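PDB 6RJ1: Mgp-operon protein 3 from Mycoplasma pneumoniae, which probably serves as an adhesin at the mycoplasma surface, helping the bacterium to attach to host cells. Local coordinates for residues D44-G49 / A456-L461; K52-V57 / S113-F118; N462-V467 / Y478-E483; L550-F555 / G697-S702; G781-V786 / K852-I857. All blocks are in the same frame, centred on the assembly; numbering follows the deposited sequence.

Contacts 1, 2 and 3 share one mixed eight-stranded sheet. Contact 2 ties strand 52-59 to strand 114-121, contact 3 ties strand 464-468 to strand 477-482, and contact 1 brings the two outermost strands, 40-48 and 457-461, together, closing a chain loop within which contact 2 lies. Contacts 3, 4 and 5 follow in series after it. The centres of the first three lie about 8 to 11 Å apart. Contact 4, in a ten-stranded sheet, touches contacts 1 and 3 and, through Leu782, contact 5, whose centre is about 15 Å away. Contact 5 joins two further antiparallel sheets. Sheets abutting in this way would be consistent with the propeller-like architecture suggested by the adhesin's family.

Contact 1. Residues D44-G49 / A456-L461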
# COMPACT_ATOMS: atom_id res chain seq x y z
N ASP A 44 -2.45 -7.70 15.68
CA ASP A 44 -1.65 -8.80 15.13
C ASP A 44 -0.94 -9.50 16.26
O ASP A 44 -0.74 -8.91 17.32
CB ASP A 44 -0.62 -8.27 14.08
CG ASP A 44 0.02 -9.32 13.18
OD1 ASP A 44 -0.38 -10.52 13.27
OD2 ASP A 44 0.90 -8.95 12.37
N TRP A 45 -0.57 -10.76 16.04
CA TRP A 45 0.13 -11.58 17.03
C TRP A 45 0.86 -12.71 16.31
O TRP A 45 0.43 -13.15 15.25
CB TRP A 45 -0.86 -12.15 18.07
CG TRP A 45 -1.98 -12.95 17.46
CD1 TRP A 45 -3.11 -12.48 16.87
CD2 TRP A 45 -2.01 -14.38 17.33
NE1 TRP A 45 -3.87 -13.53 16.39
CE2 TRP A 45 -3.21 -14.70 16.64
CE3 TRP A 45 -1.15 -15.42 17.70
CZ2 TRP A 45 -3.58 -16.02 16.38
CZ3 TRP A 45 -1.51 -16.72 17.43
CH2 TRP A 45 -2.71 -17.01 16.77
N LYS A 46 1.98 -13.15 16.88
CA LYS A 46 2.79 -14.23 16.32
C LYS A 46 3.30 -15.13 17.45
O LYS A 46 3.74 -14.63 18.49
CB LYS A 46 3.99 -13.68 15.50
CG LYS A 46 3.64 -12.80 14.29
CD LYS A 46 3.10 -13.54 13.06
CE LYS A 46 2.46 -12.59 12.07
NZ LYS A 46 3.45 -11.88 11.20
N ARG A 47 3.24 -16.45 17.26
CA ARG A 47 3.78 -17.42 18.21
C ARG A 47 5.25 -17.58 17.79
O ARG A 47 5.53 -17.81 16.61
CB ARG A 47 3.04 -18.76 18.09
CG ARG A 47 2.39 -19.26 19.36
CD ARG A 47 2.24 -20.78 19.23
NE ARG A 47 2.53 -21.56 20.44
CZ ARG A 47 3.69 -21.55 21.12
NH1 ARG A 47 3.85 -22.34 22.17
NH2 ARG A 47 4.67 -20.74 20.76
N VAL A 48 6.19 -17.36 18.72
CA VAL A 48 7.63 -17.44 18.44
C VAL A 48 8.21 -18.67 19.13
O VAL A 48 8.34 -18.71 20.35
CB VAL A 48 8.38 -16.13 18.78
CG1 VAL A 48 9.88 -16.28 18.55
CG2 VAL A 48 7.84 -14.96 17.96
N GLY A 49 8.54 -19.68 18.33
CA GLY A 49 9.05 -20.94 18.83
C GLY A 49 7.97 -21.64 19.63
O GLY A 49 6.81 -21.67 19.20
N ALA A 456 -0.01 -1.77 12.55
CA ALA A 456 -0.92 -2.79 12.02
C ALA A 456 -0.37 -4.22 11.93
O ALA A 456 -1.13 -5.17 12.19
CB ALA A 456 -1.44 -2.34 10.66
N GLN A 457 0.89 -4.40 11.50
CA GLN A 457 1.45 -5.74 11.29
C GLN A 457 2.82 -5.90 11.93
O GLN A 457 3.64 -4.98 11.83
CB GLN A 457 1.57 -6.05 9.78
CG GLN A 457 0.30 -5.84 8.97
CD GLN A 457 0.52 -6.16 7.53
OE1 GLN A 457 0.59 -7.34 7.15
NE2 GLN A 457 0.64 -5.14 6.69
N LEU A 458 3.11 -7.07 12.53
CA LEU A 458 4.41 -7.31 13.15
C LEU A 458 5.12 -8.59 12.68
O LEU A 458 4.53 -9.45 12.03
CB LEU A 458 4.38 -7.24 14.71
CG LEU A 458 3.52 -8.22 15.54
CD1 LEU A 458 4.16 -9.56 15.64
CD2 LEU A 458 3.47 -7.77 16.96
N ALA A 459 6.41 -8.69 13.05
CA ALA A 459 7.32 -9.80 12.79
C ALA A 459 8.42 -9.79 13.84
O ALA A 459 8.89 -8.71 14.23
CB ALA A 459 7.93 -9.67 11.40
N TYR A 460 8.82 -10.98 14.30
CA TYR A 460 9.89 -11.14 15.29
C TYR A 460 11.07 -11.85 14.63
O TYR A 460 10.89 -12.89 14.01
CB TYR A 460 9.40 -11.89 16.54
CG TYR A 460 10.47 -12.14 17.57
CD1 TYR A 460 11.34 -13.22 17.45
CD2 TYR A 460 10.63 -11.30 18.67
CE1 TYR A 460 12.35 -13.46 18.39
CE2 TYR A 460 11.63 -11.53 19.62
CZ TYR A 460 12.48 -12.61 19.48
OH TYR A 460 13.46 -12.86 20.40
N LEU A 461 12.27 -11.28 14.78
CA LEU A 461 13.50 -11.84 14.23
C LEU A 461 14.68 -11.63 15.18
O LEU A 461 15.25 -10.54 15.22
CB LEU A 461 13.80 -11.29 12.82
CG LEU A 461 14.95 -11.97 12.05
CD1 LEU A 461 14.53 -13.33 11.52
CD2 LEU A 461 15.45 -11.09 10.91
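Two polar side chains of strand 40-48, Asp44 and Lys46, reach across to the main chain of Leu458 and hold its amide and its carbonyl. The N-H of Leu458 meets Asp44 OD2 at 2.9 Å in a nearly straight bond (169°), arriving on the anti side of the carboxylate and somewhat out of its plane. The other oxygen turns home: Asp44 OD1 takes the N-H of Trp45 at 2.8 Å, from above the carboxylate plane. Between them, these two bonds help to fix the rotation of the carboxylate. Lys46 bends at chi2 and again at chi4, which curls its ammonium group back until NZ lies 2.8 Å from Leu458 O, almost in line with that carbonyl.

The two strands run nearly parallel, 20° apart, with their axes 6.5 Å from each other at closest approach. Side chains therefore bridge a gap that backbone pairing would close. Two edge strands of one sheet meeting side by side, nearly parallel, would be consistent with adjoining blades of a beta-propeller, the fold suggested for this adhesin family.

Apolar contacts fill the rest. Leu458 CD1 lies 3.5 Å from Lys46 CG, the two chains sliding past each other in opposite directions. Further along, Val48 crosses Tyr460 at about a right angle: CG1 sits 3.6 Å from Tyr460 CD1, while CG2 rests 3.7 Å from Tyr460 CB. The phenol oxygen of Tyr460 is hydrogen-bonded to Glu483 and Lys52, and Gln457 NE2 to the carbonyl of Gly469.

Contact 2. Residues K52-V57 / S113-F118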
# COMPACT_ATOMS: atom_id res chain seq x y z
N LYS A 52 7.38 -18.51 23.46
CA LYS A 52 7.10 -17.08 23.26
C LYS A 52 5.86 -16.77 22.40
O LYS A 52 5.56 -17.48 21.44
CB LYS A 52 8.35 -16.40 22.66
CG LYS A 52 8.35 -14.86 22.69
CD LYS A 52 9.68 -14.30 23.18
CE LYS A 52 10.80 -14.41 22.18
NZ LYS A 52 12.13 -14.29 22.84
N LEU A 53 5.17 -15.68 22.77
CA LEU A 53 4.02 -15.13 22.07
C LEU A 53 4.15 -13.61 22.06
O LEU A 53 4.23 -12.99 23.12
CB LEU A 53 2.69 -15.60 22.69
CG LEU A 53 1.41 -15.07 22.04
CD1 LEU A 53 1.12 -15.78 20.71
CD2 LEU A 53 0.25 -15.22 22.98
N VAL A 54 4.20 -13.04 20.86
CA VAL A 54 4.34 -11.61 20.62
C VAL A 54 2.99 -11.07 20.11
O VAL A 54 2.40 -11.67 19.22
CB VAL A 54 5.50 -11.33 19.62
CG1 VAL A 54 5.68 -9.84 19.38
CG2 VAL A 54 6.81 -11.95 20.12
N ALA A 55 2.51 -9.96 20.69
CA ALA A 55 1.24 -9.34 20.29
C ALA A 55 1.41 -7.84 19.98
O ALA A 55 2.37 -7.23 20.43
CB ALA A 55 0.18 -9.54 21.38
N LEU A 56 0.50 -7.28 19.17
CA LEU A 56 0.48 -5.87 18.78
C LEU A 56 -0.89 -5.29 19.13
O LEU A 56 -1.92 -5.80 18.69
CB LEU A 56 0.76 -5.73 17.27
CG LEU A 56 0.81 -4.31 16.68
CD1 LEU A 56 1.87 -3.46 17.37
CD2 LEU A 56 1.06 -4.35 15.19
N VAL A 57 -0.89 -4.24 19.95
CA VAL A 57 -2.12 -3.60 20.40
C VAL A 57 -2.11 -2.08 20.17
O VAL A 57 -1.07 -1.44 20.33
CB VAL A 57 -2.47 -3.94 21.89
CG1 VAL A 57 -2.88 -5.41 22.06
CG2 VAL A 57 -1.34 -3.57 22.84
N SER A 113 0.69 2.72 20.88
CA SER A 113 0.64 1.31 20.54
C SER A 113 1.77 0.54 21.23
O SER A 113 2.84 1.09 21.49
CB SER A 113 0.71 1.13 19.04
OG SER A 113 -0.38 1.79 18.42
N TYR A 114 1.51 -0.73 21.55
CA TYR A 114 2.51 -1.57 22.21
C TYR A 114 2.69 -2.90 21.53
O TYR A 114 1.76 -3.44 20.92
CB TYR A 114 2.12 -1.84 23.68
CG TYR A 114 2.35 -0.66 24.59
CD1 TYR A 114 3.59 -0.44 25.19
CD2 TYR A 114 1.32 0.22 24.89
CE1 TYR A 114 3.80 0.64 26.04
CE2 TYR A 114 1.52 1.31 25.73
CZ TYR A 114 2.76 1.52 26.31
OH TYR A 114 2.96 2.60 27.13
N VAL A 115 3.91 -3.44 21.66
CA VAL A 115 4.28 -4.78 21.25
C VAL A 115 4.38 -5.48 22.61
O VAL A 115 5.13 -5.02 23.48
CB VAL A 115 5.60 -4.85 20.44
CG1 VAL A 115 6.13 -6.28 20.38
CG2 VAL A 115 5.39 -4.31 19.03
N LEU A 116 3.57 -6.52 22.81
CA LEU A 116 3.53 -7.26 24.07
C LEU A 116 4.24 -8.59 23.94
O LEU A 116 4.05 -9.29 22.94
CB LEU A 116 2.08 -7.49 24.55
CG LEU A 116 1.09 -6.35 24.37
CD1 LEU A 116 -0.29 -6.82 24.62
CD2 LEU A 116 1.40 -5.19 25.28
N ILE A 117 5.06 -8.94 24.94
CA ILE A 117 5.81 -10.18 24.98
C ILE A 117 5.26 -11.05 26.11
O ILE A 117 5.11 -10.58 27.25
CB ILE A 117 7.34 -9.92 25.14
CG1 ILE A 117 7.88 -8.88 24.12
CG2 ILE A 117 8.16 -11.23 25.12
CD1 ILE A 117 7.77 -9.21 22.58
N PHE A 118 4.95 -12.31 25.78
CA PHE A 118 4.42 -13.29 26.71
C PHE A 118 5.31 -14.52 26.72
O PHE A 118 5.89 -14.87 25.69
CB PHE A 118 2.99 -13.70 26.30
CG PHE A 118 1.94 -12.63 26.45
CD1 PHE A 118 1.69 -11.74 25.41
CD2 PHE A 118 1.19 -12.52 27.61
CE1 PHE A 118 0.71 -10.75 25.54
CE2 PHE A 118 0.20 -11.53 27.74
CZ PHE A 118 -0.03 -10.65 26.71
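Ser113 brings its CA and CB up to the carbonyl of Val57, while its hydroxyl is hydrogen-bonded to Thr455. At Tyr114 the ladder proper begins: its N and O each bond to Val57, both at 2.9 Å, and the ring leads away from the partner strand. Val115 lies on the other face, where its two methyls find different neighbours, CG1 at 3.7 Å from Val54 CG1 and CG2 at 4.0 Å from Leu56 CD1. Leu116 forms a second pair of backbone bonds, with Ala55, and its CD1 meets both methyls of Val57 at 3.9 Å. Ile117 lies beside Val54, pointing the same way, with CD1 3.8 Å from Val54 CG2; its CG2 touches the CD of Lys52, whose ammonium group makes a salt bridge to Glu483. Phe118 closes the run by pairing with Leu53, and its CG stands beside its own backbone N (chi1 -68°), a turn that presents the ring edge to the Leu53 carbonyl, CD1 3.6 Å from Leu53 O. Three hydrogen-bonded pairs separated by two non-hydrogen-bonded ones make this a regular antiparallel ladder, the middle of the four-stranded meander 40-48, 52-59, 114-121 and 125-135, consistent with a propeller blade.

Contact 3. Residues N462-V467 / Y478-E483; sequences NGQIVV and YWVVGE
The beta hairpin of strands 464-468 and 477-482 pairs Ile465 with Val481 and Val467 with Trp479 as its two antiparallel hydrogen-bonded steps. Ile465 and Val481 exchange bonds of 2.8 Å in both directions; at the second step Trp479 N reaches Val467 O at 2.8 Å. Beyond the regular strand, the N-H of Glu483 still finds Gly463 O, also at 2.8 Å, extending the pairing by one bond at the hairpin's open end.

One face of the hairpin carries Ile465, Val467, Trp479 and Val481. Here Val481 CG2, held between its own backbone N and carbonyl carbon, lies 3.8 Å from Ile465 CB, and Val467 CB rests 3.9 Å from Trp479 CB. This face packs on Val115, Ile132 and Leu134, so it lies against the other four-stranded half of the same sheet, and the Trp479 indole N-H bonds to Ala135 O. The hairpin is the centre of the meander 457-461, 464-468, 477-482 and 487-492, consistent with a propeller blade.

On the reverse face Val466 and Val480 form a non-hydrogen-bonded pair. A bend at chi2 brings the Gln464 amide across Val480, with OE1 3.6 Å from Val480 CG1 and weakly hydrogen-bonded to Arg708. Helix 701-712 covers this side through Leu704 and Arg708.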
# COMPACT_ATOMS: atom_id res chain seq x y z
N ASN A 462 15.04 -12.69 15.93
CA ASN A 462 16.17 -12.72 16.85
C ASN A 462 16.28 -11.47 17.76
O ASN A 462 17.21 -10.67 17.62
CB ASN A 462 17.48 -12.96 16.07
CG ASN A 462 17.60 -14.37 15.53
OD1 ASN A 462 17.00 -14.74 14.51
ND2 ASN A 462 18.40 -15.19 16.21
N GLY A 463 15.31 -11.33 18.67
CA GLY A 463 15.26 -10.23 19.63
C GLY A 463 14.83 -8.89 19.08
O GLY A 463 14.77 -7.90 19.81
N GLN A 464 14.52 -8.84 17.77
CA GLN A 464 14.08 -7.63 17.09
C GLN A 464 12.65 -7.78 16.63
O GLN A 464 12.28 -8.82 16.08
CB GLN A 464 14.99 -7.28 15.90
CG GLN A 464 16.45 -7.11 16.26
CD GLN A 464 17.04 -5.92 15.58
OE1 GLN A 464 16.88 -4.79 16.03
NE2 GLN A 464 17.73 -6.16 14.47
N ILE A 465 11.85 -6.74 16.86
CA ILE A 465 10.46 -6.71 16.44
C ILE A 465 10.31 -5.64 15.39
O ILE A 465 10.75 -4.50 15.59
CB ILE A 465 9.48 -6.54 17.63
CG1 ILE A 465 9.63 -7.68 18.67
CG2 ILE A 465 8.03 -6.45 17.15
CD1 ILE A 465 10.33 -7.30 19.90
N VAL A 466 9.72 -6.01 14.25
CA VAL A 466 9.46 -5.11 13.14
C VAL A 466 7.96 -4.89 13.06
O VAL A 466 7.20 -5.85 13.09
CB VAL A 466 10.06 -5.61 11.79
CG1 VAL A 466 9.92 -4.55 10.69
CG2 VAL A 466 11.52 -6.02 11.95
N VAL A 467 7.53 -3.62 13.01
CA VAL A 467 6.11 -3.24 12.92
C VAL A 467 5.93 -2.38 11.69
O VAL A 467 6.72 -1.46 11.47
CB VAL A 467 5.58 -2.55 14.22
CG1 VAL A 467 4.12 -2.10 14.06
CG2 VAL A 467 5.74 -3.45 15.44
N TYR A 478 7.95 2.98 9.90
CA TYR A 478 7.93 1.58 10.36
C TYR A 478 8.83 1.42 11.57
O TYR A 478 9.73 2.23 11.77
CB TYR A 478 8.35 0.63 9.22
CG TYR A 478 9.78 0.84 8.74
CD1 TYR A 478 10.09 1.85 7.85
CD2 TYR A 478 10.81 0.00 9.18
CE1 TYR A 478 11.39 2.05 7.40
CE2 TYR A 478 12.12 0.19 8.74
CZ TYR A 478 12.40 1.21 7.84
OH TYR A 478 13.69 1.39 7.40
N TRP A 479 8.62 0.37 12.36
CA TRP A 479 9.41 0.14 13.56
C TRP A 479 10.36 -1.03 13.45
O TRP A 479 10.05 -2.02 12.81
CB TRP A 479 8.50 -0.08 14.77
CG TRP A 479 8.00 1.19 15.36
CD1 TRP A 479 8.59 1.92 16.35
CD2 TRP A 479 6.80 1.89 15.01
NE1 TRP A 479 7.83 3.04 16.63
CE2 TRP A 479 6.71 3.03 15.84
CE3 TRP A 479 5.78 1.66 14.07
CZ2 TRP A 479 5.65 3.94 15.76
CZ3 TRP A 479 4.73 2.56 13.99
CH2 TRP A 479 4.67 3.68 14.83
N VAL A 480 11.52 -0.90 14.09
CA VAL A 480 12.54 -1.92 14.31
C VAL A 480 12.93 -1.67 15.78
O VAL A 480 13.62 -0.69 16.10
CB VAL A 480 13.77 -1.90 13.36
CG1 VAL A 480 14.80 -2.95 13.78
CG2 VAL A 480 13.36 -2.12 11.91
N VAL A 481 12.37 -2.47 16.68
CA VAL A 481 12.57 -2.31 18.13
C VAL A 481 13.22 -3.54 18.74
O VAL A 481 13.05 -4.65 18.24
CB VAL A 481 11.27 -1.91 18.88
CG1 VAL A 481 10.82 -0.51 18.51
CG2 VAL A 481 10.14 -2.91 18.65
N GLY A 482 13.96 -3.32 19.82
CA GLY A 482 14.58 -4.40 20.58
C GLY A 482 13.59 -4.94 21.59
O GLY A 482 12.79 -4.17 22.14
N GLU A 483 13.62 -6.25 21.82
CA GLU A 483 12.76 -6.93 22.79
C GLU A 483 13.08 -6.38 24.20
O GLU A 483 12.17 -6.10 24.98
CB GLU A 483 13.03 -8.43 22.72
CG GLU A 483 11.92 -9.29 23.31
CD GLU A 483 12.19 -10.79 23.30
OE1 GLU A 483 11.38 -11.53 23.91
OE2 GLU A 483 13.20 -11.22 22.69

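Contact 4. Residues L550-F555 / G697-S702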
# COMPACT_ATOMS: atom_id res chain seq x y z
N LEU A 550 14.04 -11.10 7.05
CA LEU A 550 12.71 -10.51 6.92
C LEU A 550 12.36 -10.34 5.44
O LEU A 550 13.16 -9.83 4.66
CB LEU A 550 12.62 -9.16 7.66
CG LEU A 550 11.27 -8.43 7.56
CD1 LEU A 550 10.28 -8.93 8.60
CD2 LEU A 550 11.43 -6.93 7.62
N VAL A 551 11.16 -10.75 5.07
CA VAL A 551 10.64 -10.61 3.73
C VAL A 551 9.41 -9.69 3.82
O VAL A 551 8.62 -9.80 4.76
CB VAL A 551 10.34 -12.00 3.13
CG1 VAL A 551 9.45 -11.90 1.90
CG2 VAL A 551 11.64 -12.72 2.77
N PHE A 552 9.28 -8.75 2.88
CA PHE A 552 8.16 -7.82 2.84
C PHE A 552 7.73 -7.54 1.39
O PHE A 552 8.48 -7.78 0.44
CB PHE A 552 8.49 -6.51 3.59
CG PHE A 552 9.28 -5.51 2.77
CD1 PHE A 552 10.66 -5.65 2.62
CD2 PHE A 552 8.64 -4.46 2.11
CE1 PHE A 552 11.38 -4.75 1.83
CE2 PHE A 552 9.37 -3.57 1.31
CZ PHE A 552 10.73 -3.73 1.17
N ALA A 553 6.51 -6.99 1.25
CA ALA A 553 5.90 -6.58 -0.02
C ALA A 553 4.91 -5.49 0.28
O ALA A 553 4.22 -5.52 1.32
CB ALA A 553 5.22 -7.75 -0.70
N ALA A 554 4.86 -4.50 -0.60
CA ALA A 554 4.00 -3.34 -0.46
C ALA A 554 3.77 -2.71 -1.82
O ALA A 554 4.55 -2.92 -2.75
CB ALA A 554 4.66 -2.32 0.46
N PHE A 555 2.71 -1.91 -1.94
CA PHE A 555 2.49 -1.13 -3.14
C PHE A 555 3.04 0.24 -2.82
O PHE A 555 2.86 0.72 -1.70
CB PHE A 555 1.00 -1.03 -3.50
CG PHE A 555 0.56 -2.05 -4.50
CD1 PHE A 555 0.85 -1.89 -5.86
CD2 PHE A 555 -0.12 -3.19 -4.10
CE1 PHE A 555 0.46 -2.85 -6.79
CE2 PHE A 555 -0.52 -4.15 -5.03
CZ PHE A 555 -0.22 -3.98 -6.36
N GLY A 697 11.03 -7.37 -1.22
CA GLY A 697 12.43 -7.65 -0.91
C GLY A 697 12.67 -8.48 0.33
O GLY A 697 11.75 -8.77 1.10
N ILE A 698 13.94 -8.87 0.49
CA ILE A 698 14.49 -9.61 1.61
C ILE A 698 15.48 -8.68 2.33
O ILE A 698 16.25 -7.98 1.67
CB ILE A 698 15.11 -10.98 1.18
CG1 ILE A 698 15.47 -11.84 2.41
CG2 ILE A 698 16.30 -10.83 0.17
CD1 ILE A 698 15.78 -13.30 2.10
N VAL A 699 15.40 -8.62 3.67
CA VAL A 699 16.24 -7.73 4.47
C VAL A 699 16.87 -8.50 5.65
O VAL A 699 16.17 -9.24 6.36
CB VAL A 699 15.51 -6.40 4.86
CG1 VAL A 699 13.99 -6.51 4.77
CG2 VAL A 699 15.96 -5.84 6.20
N ASN A 700 18.21 -8.37 5.81
CA ASN A 700 19.00 -9.01 6.86
C ASN A 700 19.09 -8.17 8.13
O ASN A 700 18.75 -6.99 8.12
CB ASN A 700 20.39 -9.38 6.34
CG ASN A 700 21.20 -8.22 5.83
OD1 ASN A 700 21.60 -7.31 6.57
ND2 ASN A 700 21.48 -8.22 4.54
N GLU A 701 19.60 -8.80 9.23
CA GLU A 701 19.78 -8.19 10.55
C GLU A 701 20.56 -6.87 10.55
O GLU A 701 20.17 -5.95 11.27
CB GLU A 701 20.40 -9.17 11.56
CG GLU A 701 19.40 -10.17 12.12
CD GLU A 701 19.52 -10.45 13.61
OE1 GLU A 701 20.59 -10.93 14.05
OE2 GLU A 701 18.53 -10.19 14.34
N SER A 702 21.65 -6.77 9.75
CA SER A 702 22.45 -5.55 9.68
C SER A 702 21.67 -4.41 9.00
O SER A 702 21.80 -3.25 9.41
CB SER A 702 23.80 -5.80 9.02
OG SER A 702 23.76 -5.74 7.61
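A short antiparallel strand pairing, buried in the ten-stranded mixed sheet, joins Leu550 to Val699 and Phe552 to Gly697 near the start of helix 701-712. Each of these hydrogen-bonded pairs makes two backbone bonds. The shortest is Val699 N to Leu550 O at 2.7 Å, and Gly697 N reaches Phe552 O at 3.1 Å. Val551 and Ile698 lie between them as a non-hydrogen-bonded pair.

Phe552 shapes one face. Its chi1 of 82° sets CG between the backbone N and the carbonyl carbon, the crowded position, and this folds the ring over Gly697, whose N lies 4.0 Å above the ring plane and toward its rim. Glycine has no side chain to meet the ring, so the phenyl comes down on bare main chain. Val699 meets the same ring at about a right angle, CG1 4.1 Å from Phe552 CD1, and also lies alongside Leu550, CG1 3.9 Å from Leu550 CD2. On the other face Val551 CG2 packs against Ile698 CG1 at 3.9 Å, the two side chains crossing at a slant. Tyr799, Ala801 and Phe814 of a neighbouring sheet cover that side.

Past Val699 the chain turns directly into helix 701-712. Asn700 stands at its N-cap: OD1 accepts the hydroxyl of Ser702 at 2.9 Å and caps a backbone N-H just beyond, while Glu703 returns a side-chain bond to Asn700 N. This is a capping box, set at the junction of a sheet strand and the helix that follows it.

Contact 5. Residues G781-V786 / K852-I857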
# COMPACT_ATOMS: atom_id res chain seq x y z
N GLY A 781 -1.90 -10.14 2.53
CA GLY A 781 -1.51 -11.47 3.00
C GLY A 781 -0.16 -11.98 2.59
O GLY A 781 -0.07 -13.11 2.11
N LEU A 782 0.91 -11.21 2.83
CA LEU A 782 2.24 -11.73 2.52
C LEU A 782 2.61 -12.83 3.52
O LEU A 782 2.53 -12.61 4.74
CB LEU A 782 3.33 -10.65 2.47
CG LEU A 782 4.70 -11.20 2.10
CD1 LEU A 782 5.00 -11.04 0.63
CD2 LEU A 782 5.77 -10.64 2.94
N LYS A 783 2.96 -14.02 3.01
CA LYS A 783 3.38 -15.15 3.82
C LYS A 783 4.51 -15.88 3.13
O LYS A 783 4.40 -16.26 1.97
CB LYS A 783 2.21 -16.12 4.06
CG LYS A 783 1.91 -16.37 5.52
CD LYS A 783 2.86 -17.32 6.22
CE LYS A 783 2.34 -17.71 7.58
NZ LYS A 783 2.16 -16.54 8.50
N ALA A 784 5.60 -16.08 3.87
CA ALA A 784 6.76 -16.81 3.39
C ALA A 784 6.59 -18.29 3.68
O ALA A 784 5.78 -18.67 4.53
CB ALA A 784 8.01 -16.30 4.09
N GLY A 785 7.35 -19.12 2.98
CA GLY A 785 7.32 -20.56 3.16
C GLY A 785 8.50 -21.29 2.58
O GLY A 785 8.88 -21.04 1.44
N VAL A 786 9.10 -22.21 3.37
CA VAL A 786 10.23 -23.05 2.94
C VAL A 786 9.67 -24.27 2.21
O VAL A 786 8.89 -25.03 2.80
CB VAL A 786 11.18 -23.47 4.11
CG1 VAL A 786 12.34 -24.32 3.60
CG2 VAL A 786 11.70 -22.25 4.86
N LYS A 852 -8.83 -12.71 7.01
CA LYS A 852 -8.68 -12.80 8.45
C LYS A 852 -7.42 -13.57 8.83
O LYS A 852 -6.81 -13.25 9.85
CB LYS A 852 -9.96 -13.32 9.13
CG LYS A 852 -9.97 -14.77 9.58
CD LYS A 852 -10.27 -14.85 11.07
CE LYS A 852 -10.82 -16.19 11.49
NZ LYS A 852 -11.40 -16.12 12.86
N ASP A 853 -6.98 -14.54 8.00
CA ASP A 853 -5.81 -15.33 8.33
C ASP A 853 -5.04 -15.90 7.14
O ASP A 853 -5.64 -16.22 6.11
CB ASP A 853 -6.22 -16.47 9.30
CG ASP A 853 -5.10 -17.43 9.65
OD1 ASP A 853 -4.18 -17.03 10.41
OD2 ASP A 853 -5.13 -18.57 9.13
N VAL A 854 -3.72 -16.03 7.29
CA VAL A 854 -2.84 -16.68 6.31
C VAL A 854 -2.00 -17.69 7.07
O VAL A 854 -1.41 -17.35 8.10
CB VAL A 854 -1.95 -15.75 5.44
CG1 VAL A 854 -1.45 -16.51 4.22
CG2 VAL A 854 -2.69 -14.50 5.01
N THR A 855 -1.95 -18.93 6.56
CA THR A 855 -1.20 -20.03 7.17
C THR A 855 -0.40 -20.75 6.11
O THR A 855 -0.89 -20.93 5.00
CB THR A 855 -2.17 -21.01 7.86
OG1 THR A 855 -3.06 -20.29 8.70
CG2 THR A 855 -1.46 -22.08 8.66
N TYR A 856 0.81 -21.20 6.46
CA TYR A 856 1.65 -22.01 5.59
C TYR A 856 1.84 -23.35 6.28
O TYR A 856 2.18 -23.38 7.46
CB TYR A 856 2.99 -21.33 5.31
CG TYR A 856 3.90 -22.12 4.39
CD1 TYR A 856 3.70 -22.12 3.01
CD2 TYR A 856 4.98 -22.85 4.89
CE1 TYR A 856 4.55 -22.83 2.15
CE2 TYR A 856 5.82 -23.57 4.05
CZ TYR A 856 5.61 -23.55 2.68
OH TYR A 856 6.46 -24.23 1.84
N ILE A 857 1.58 -24.45 5.55
CA ILE A 857 1.75 -25.81 6.08
C ILE A 857 3.05 -26.38 5.53
O ILE A 857 3.12 -26.72 4.35
CB ILE A 857 0.51 -26.70 5.82
CG1 ILE A 857 -0.79 -26.07 6.43
CG2 ILE A 857 0.73 -28.15 6.28
CD1 ILE A 857 -0.85 -25.79 8.00
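The phenol ring of Tyr856 lies flat against the main chain of Gly785, with the glycine CA above the centre of the ring. The CA stands 3.5 Å from the ring centroid and only 12° off its normal, a CH-pi contact in which the C-H comes from the main chain. At the far end of the ring, Tyr856 OH donates to Val786 O at 2.7 Å. It approaches well above the carbonyl plane, at a C=O...donor angle of 102°. With CG opposite its backbone N, Tyr856 stretches across the gap far enough for face and hydroxyl to be used together.

Val854 and Lys783 carry the other end. Val854 CG1 packs 3.6 Å from Lys783 CG, the side chains sliding past one another head to tail, while its CG2 meets Gly781 CA at 3.8 Å. The lysine stem then continues toward Tyr856, where CD lies 4.1 Å from Tyr856 CB.

The strands run 9° from parallel with axes 7.5 Å apart at closest approach, each belonging to its own antiparallel sheet. Two sheets abutting through near-parallel strands of this kind would be consistent with neighbouring propeller blades.

In the second shell, Arg895 hydrogen-bonds to the Tyr856 hydroxyl and Trp863 meets its ring at a steep tilt. On strand 779-786, Asp544 receives the N-H of Ala784, while the main chains of Lys783 and Gly785 pair with Val802 and Ser800.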